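Local structure of adenylation domain (Streptomyces sp., 5N9X) at residues T185-A190 with T316-T321. The protein is an adenylation domain of the ANL superfamily, with an AMP-binding enzyme domain and a smaller C-terminal domain, holding ATP and threonine in this model. Sequence-based numbering, arbitrary orientation.
Sequences TALFEA and TTVHAT. With THR (threonine), chain C.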
ATOM      1  N   THR A 185      -1.462   3.226 -15.890  1.00 12.14           N
ATOM      2  CA  THR A 185      -2.466   2.841 -16.873  1.00 13.67           C
ATOM      3  C   THR A 185      -2.304   1.352 -17.217  1.00 12.22           C
ATOM      4  O   THR A 185      -3.308   0.663 -17.404  1.00 13.17           O
ATOM      5  CB  THR A 185      -2.463   3.773 -18.155  1.00 20.20           C
ATOM      6  OG1 THR A 185      -1.186   3.777 -18.807  1.00 17.85           O
ATOM      7  CG2 THR A 185      -2.852   5.205 -17.776  1.00 16.07           C
ATOM      8  N   ALA A 186      -1.081   0.827 -17.235  1.00 10.93           N
ATOM      9  CA  ALA A 186      -0.918  -0.625 -17.402  1.00 10.13           C
ATOM     10  C   ALA A 186      -1.560  -1.417 -16.250  1.00 10.57           C
ATOM     11  O   ALA A 186      -2.078  -2.504 -16.476  1.00 13.72           O
ATOM     12  CB  ALA A 186       0.563  -1.005 -17.540  1.00  7.54           C
ATOM     13  N   LEU A 187      -1.530  -0.884 -15.032  1.00  9.21           N
ATOM     14  CA  LEU A 187      -2.191  -1.537 -13.895  1.00 11.92           C
ATOM     15  C   LEU A 187      -3.691  -1.796 -14.173  1.00 13.83           C
ATOM     16  O   LEU A 187      -4.171  -2.933 -14.108  1.00 13.17           O
ATOM     17  CB  LEU A 187      -2.025  -0.696 -12.614  1.00  9.98           C
ATOM     18  CG  LEU A 187      -2.863  -1.207 -11.420  1.00 14.02           C
ATOM     19  CD1 LEU A 187      -2.442  -2.610 -11.010  1.00  8.83           C
ATOM     20  CD2 LEU A 187      -2.838  -0.282 -10.234  1.00  6.73           C
ATOM     21  N   PHE A 188      -4.417  -0.736 -14.514  1.00 15.35           N
ATOM     22  CA  PHE A 188      -5.861  -0.847 -14.740  1.00 20.85           C
ATOM     23  C   PHE A 188      -6.193  -1.634 -15.983  1.00 16.86           C
ATOM     24  O   PHE A 188      -7.195  -2.334 -15.992  1.00 20.32           O
ATOM     25  CB  PHE A 188      -6.517   0.548 -14.763  1.00  9.64           C
ATOM     26  CG  PHE A 188      -6.613   1.159 -13.394  1.00 17.27           C
ATOM     27  CD1 PHE A 188      -7.703   0.880 -12.567  1.00  9.05           C
ATOM     28  CD2 PHE A 188      -5.564   1.937 -12.889  1.00 11.64           C
ATOM     29  CE1 PHE A 188      -7.769   1.412 -11.290  1.00 12.84           C
ATOM     30  CE2 PHE A 188      -5.623   2.466 -11.614  1.00  8.65           C
ATOM     31  CZ  PHE A 188      -6.722   2.198 -10.809  1.00  9.66           C
ATOM     32  N   GLU A 189      -5.362  -1.569 -17.018  1.00 14.37           N
ATOM     33  CA  GLU A 189      -5.581  -2.508 -18.119  1.00 17.97           C
ATOM     34  C   GLU A 189      -5.391  -3.977 -17.669  1.00 19.47           C
ATOM     35  O   GLU A 189      -6.208  -4.827 -18.001  1.00 16.71           O
ATOM     36  CB  GLU A 189      -4.693  -2.187 -19.326  1.00 19.06           C
ATOM     37  CG  GLU A 189      -5.308  -2.639 -20.669  1.00 31.86           C
ATOM     38  CD  GLU A 189      -6.601  -1.871 -21.046  1.00 42.39           C
ATOM     39  OE1 GLU A 189      -6.576  -0.619 -21.041  1.00 35.00           O
ATOM     40  OE2 GLU A 189      -7.640  -2.525 -21.346  1.00 36.79           O
ATOM     41  N   ALA A 190      -4.354  -4.273 -16.892  1.00 14.72           N
ATOM     42  CA  ALA A 190      -4.140  -5.648 -16.433  1.00 19.84           C
ATOM     43  C   ALA A 190      -5.347  -6.199 -15.646  1.00 24.70           C
ATOM     44  O   ALA A 190      -5.615  -7.410 -15.658  1.00 18.05           O
ATOM     45  CB  ALA A 190      -2.882  -5.733 -15.580  1.00 14.10           C
ATOM     46  N   THR A 316       6.408  -2.085  -8.538  1.00 10.97           N
ATOM     47  CA  THR A 316       5.733  -2.610  -9.724  1.00  9.81           C
ATOM     48  C   THR A 316       4.283  -2.131  -9.793  1.00 10.16           C
ATOM     49  O   THR A 316       3.409  -2.800 -10.367  1.00 15.49           O
ATOM     50  CB  THR A 316       5.811  -4.172  -9.781  1.00 14.46           C
ATOM     51  OG1 THR A 316       5.069  -4.752  -8.707  1.00 12.53           O
ATOM     52  CG2 THR A 316       7.248  -4.643  -9.712  1.00 13.55           C
ATOM     53  N   THR A 317       4.056  -0.979  -9.169  1.00 10.49           N
ATOM     54  CA  THR A 317       2.817  -0.200  -9.224  1.00  8.61           C
ATOM     55  C   THR A 317       1.614  -0.858  -8.525  1.00  9.57           C
ATOM     56  O   THR A 317       0.716  -1.371  -9.175  1.00  9.25           O
ATOM     57  CB  THR A 317       2.436   0.158 -10.698  1.00 12.22           C
ATOM     58  OG1 THR A 317       3.619   0.492 -11.439  1.00 10.64           O
ATOM     59  CG2 THR A 317       1.439   1.339 -10.748  1.00 12.12           C
ATOM     60  N   VAL A 318       1.593  -0.754  -7.198  1.00  6.36           N
ATOM     61  CA  VAL A 318       0.476  -1.160  -6.345  1.00  9.35           C
ATOM     62  C   VAL A 318       0.194  -2.673  -6.240  1.00 13.04           C
ATOM     63  O   VAL A 318       0.307  -3.227  -5.145  1.00 17.16           O
ATOM     64  CB  VAL A 318      -0.845  -0.454  -6.751  1.00 15.80           C
ATOM     65  CG1 VAL A 318      -1.805  -0.483  -5.578  1.00  8.05           C
ATOM     66  CG2 VAL A 318      -0.583   1.012  -7.178  1.00 10.44           C
ATOM     67  N   HIS A 319      -0.185  -3.324  -7.343  1.00 10.62           N
ATOM     68  CA  HIS A 319      -0.493  -4.766  -7.349  1.00 11.57           C
ATOM     69  C   HIS A 319       0.270  -5.551  -8.404  1.00 12.10           C
ATOM     70  O   HIS A 319       0.511  -5.052  -9.501  1.00 12.54           O
ATOM     71  CB  HIS A 319      -2.004  -5.025  -7.564  1.00 10.10           C
ATOM     72  CG  HIS A 319      -2.901  -4.168  -6.725  1.00 11.22           C
ATOM     73  ND1 HIS A 319      -2.919  -4.244  -5.353  1.00 13.25           N
ATOM     74  CD2 HIS A 319      -3.815  -3.227  -7.069  1.00 10.95           C
ATOM     75  CE1 HIS A 319      -3.806  -3.378  -4.882  1.00 11.94           C
ATOM     76  NE2 HIS A 319      -4.361  -2.750  -5.900  1.00  9.33           N
ATOM     77  N   ALA A 320       0.596  -6.802  -8.085  1.00 13.20           N
ATOM     78  CA  ALA A 320       1.336  -7.649  -9.009  1.00 11.19           C
ATOM     79  C   ALA A 320       0.660  -9.009  -9.229  1.00 18.57           C
ATOM     80  O   ALA A 320       1.041  -9.758 -10.151  1.00 19.39           O
ATOM     81  CB  ALA A 320       2.747  -7.850  -8.508  1.00 12.41           C
ATOM     82  N   THR A 321      -0.302  -9.356  -8.373  1.00 11.48           N
ATOM     83  CA  THR A 321      -1.032 -10.624  -8.512  1.00 13.49           C
ATOM     84  C   THR A 321      -2.503 -10.459  -8.160  1.00 17.11           C
ATOM     85  O   THR A 321      -2.924  -9.397  -7.704  1.00 16.27           O
ATOM     86  CB  THR A 321      -0.449 -11.766  -7.625  1.00 15.94           C
ATOM     87  OG1 THR A 321      -0.858 -11.599  -6.266  1.00 14.93           O
ATOM     88  CG2 THR A 321       1.065 -11.811  -7.689  1.00 16.86           C
TER
HETATM   89  N   THR C 601       1.566  -1.609  -2.889  1.00 16.63           N
HETATM   90  CA  THR C 601       1.096  -1.791  -1.508  1.00 26.72           C
HETATM   91  C   THR C 601       2.300  -2.159  -0.688  1.00 28.26           C
HETATM   92  O   THR C 601       2.355  -2.235   0.555  1.00 20.35           O
HETATM   93  CB  THR C 601       0.033  -2.907  -1.368  1.00 23.24           C
HETATM   94  OG1 THR C 601       0.482  -4.100  -2.044  1.00 19.43           O
HETATM   95  CG2 THR C 601      -1.301  -2.445  -1.940  1.00 14.32           C
HETATM   96  OXT THR C 601       3.264  -2.417  -1.396  1.00 28.08           O
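A chi1 of 172° swings Leu187 CG of helix 181-191 away from its own amide nitrogen and extends its two methyls to segment 316-321, where Val318 CG2, anti to the carbonyl carbon and beside the backbone N, meets Leu187 CD2. The segment makes a classic gamma turn centred on Val318: phi 69° and psi -64° define it, and His319 N closes the turn on Thr317 O at 2.8 Å. In this ANL adenylation domain Leu187 packs behind two residues of the threonine pocket, Val318 and His319, with both methyls against Thr317 O. Leu187 CD2 lies 4.0 Å from Val318 CG2, the two side chains crossing at about a right angle, while Leu187 CD1 comes to the edge of the His319 ring, near its plane, 4.2 Å from His319 CD2. No hydrogen bond links the two segments; Trp216 of helix 213-222 touches Leu187 and Val318 and meets the His319 ring edge-to-face. Gln370 holds three polar atoms of 316-321, its NE2 bonding to Thr316 O and His319 O and its backbone O accepting from Thr317 OG1. Val318 CG1 lies over one face of the imidazole, offset toward the rim. Val318 O accepts two hydrogen bonds from the bound threonine, from N at 3.0 Å and from OG1 at 3.2 Å.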